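Local coordinates for chromosome partition protein Smc (Pyrococcus yayanosii, PDB 5XEI) that is probably required for chromosome condensation and partitioning, as an SMC protein that binds DNA and hydrolyses ATP in its ABC-type head domain, at residues A[69-72]-A[73-76]. Sequence-based numbering, arbitrary orientation.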
loop_
_atom_site.group_PDB
_atom_site.type_symbol
_atom_site.label_atom_id
_atom_site.label_comp_id
_atom_site.label_asym_id
_atom_site.label_seq_id
_atom_site.Cartn_x
_atom_site.Cartn_y
_atom_site.Cartn_z
ATOM N N ALA A 69 36.148 -21.616 -19.800
ATOM C CA ALA A 69 36.904 -21.207 -20.970
ATOM C C ALA A 69 37.772 -22.332 -21.533
ATOM O O ALA A 69 38.508 -22.104 -22.492
ATOM C CB ALA A 69 37.761 -19.993 -20.615
ATOM N N GLY A 70 37.703 -23.531 -20.961
ATOM C CA GLY A 70 38.415 -24.690 -21.443
ATOM C C GLY A 70 39.766 -24.863 -20.761
ATOM O O GLY A 70 40.380 -23.903 -20.281
ATOM N N SER A 71 40.234 -26.108 -20.732
ATOM C CA SER A 71 41.528 -26.443 -20.152
ATOM C C SER A 71 42.302 -27.352 -21.093
ATOM O O SER A 71 41.840 -27.710 -22.181
ATOM C CB SER A 71 41.375 -27.127 -18.789
ATOM O OG SER A 71 40.723 -28.382 -18.930
ATOM N N LYS A 72 43.491 -27.746 -20.627
ATOM C CA LYS A 72 44.358 -28.658 -21.368
ATOM C C LYS A 72 43.624 -29.917 -21.806
ATOM O O LYS A 72 43.854 -30.427 -22.903
ATOM C CB LYS A 72 45.561 -29.021 -20.499
ATOM C CG LYS A 72 46.208 -30.336 -20.853
ATOM C CD LYS A 72 47.129 -30.839 -19.739
ATOM C CE LYS A 72 47.646 -32.247 -20.062
ATOM N NZ LYS A 72 48.335 -32.877 -18.899
ATOM N N GLY A 73 42.729 -30.429 -20.978
ATOM C CA GLY A 73 42.142 -31.716 -21.274
ATOM C C GLY A 73 40.673 -31.663 -21.629
ATOM O O GLY A 73 40.088 -32.694 -21.973
ATOM N N GLU A 74 40.054 -30.484 -21.536
ATOM C CA GLU A 74 38.633 -30.384 -21.818
ATOM C C GLU A 74 38.345 -29.164 -22.674
ATOM O O GLU A 74 38.968 -28.113 -22.496
ATOM C CB GLU A 74 37.812 -30.297 -20.538
ATOM C CG GLU A 74 38.096 -31.392 -19.556
ATOM C CD GLU A 74 37.142 -31.377 -18.389
ATOM O OE1 GLU A 74 37.525 -31.868 -17.310
ATOM O OE2 GLU A 74 36.006 -30.883 -18.549
ATOM N N PRO A 75 37.400 -29.277 -23.602
ATOM C CA PRO A 75 37.030 -28.144 -24.474
ATOM C C PRO A 75 36.259 -27.079 -23.725
ATOM O O PRO A 75 35.572 -27.379 -22.735
ATOM C CB PRO A 75 36.132 -28.805 -25.525
ATOM C CG PRO A 75 35.531 -29.970 -24.770
ATOM C CD PRO A 75 36.664 -30.503 -23.956
ATOM N N PRO A 76 36.295 -25.833 -24.200
ATOM C CA PRO A 76 35.468 -24.782 -23.592
ATOM C C PRO A 76 34.001 -25.186 -23.599
ATOM O O PRO A 76 33.541 -25.922 -24.473
ATOM C CB PRO A 76 35.714 -23.565 -24.487
ATOM C CG PRO A 76 36.966 -23.903 -25.285
ATOM C CD PRO A 76 36.956 -25.381 -25.440
#
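Ser71 and Glu74 close a type I beta turn with Lys72 and Gly73 at its corner: their CA atoms are 5.2 Å apart, and both corner residues have the negative phi and psi of this turn. Runs 69-72 and 73-76 consequently point 164° apart, a nearly complete hairpin-like reversal. Ser71 N donates to Glu74 O (3.0 Å, 159° at the hydrogen), while the return bond from Glu74 N to Ser71 O is weak at 3.4 Å. Farther from the corner the two arms remain close, with the CA atoms of Gly70 and Pro76 3.6 Å apart.

Ser71 OG, at chi1 65°, lies between its own backbone N and carbonyl carbon, a torsion that brings it within 3.4 Å of Glu74 N for a second weak bond to that amide. Glu74 CB packs 3.8 Å from Ser71 OG. At the open end, the Pro76 ring places CG 3.7 Å from Ala69 O.

The turn belongs to the surface loop between helix 41-49 and strand 80-87 of the head. Ser71 and Glu74 both touch Val501 on strand 501-506, Lys72 forms a salt bridge with Asp499, and the Glu74 carboxylate pairs with Arg18 and accepts from Asn17 N, just before strand 20-23.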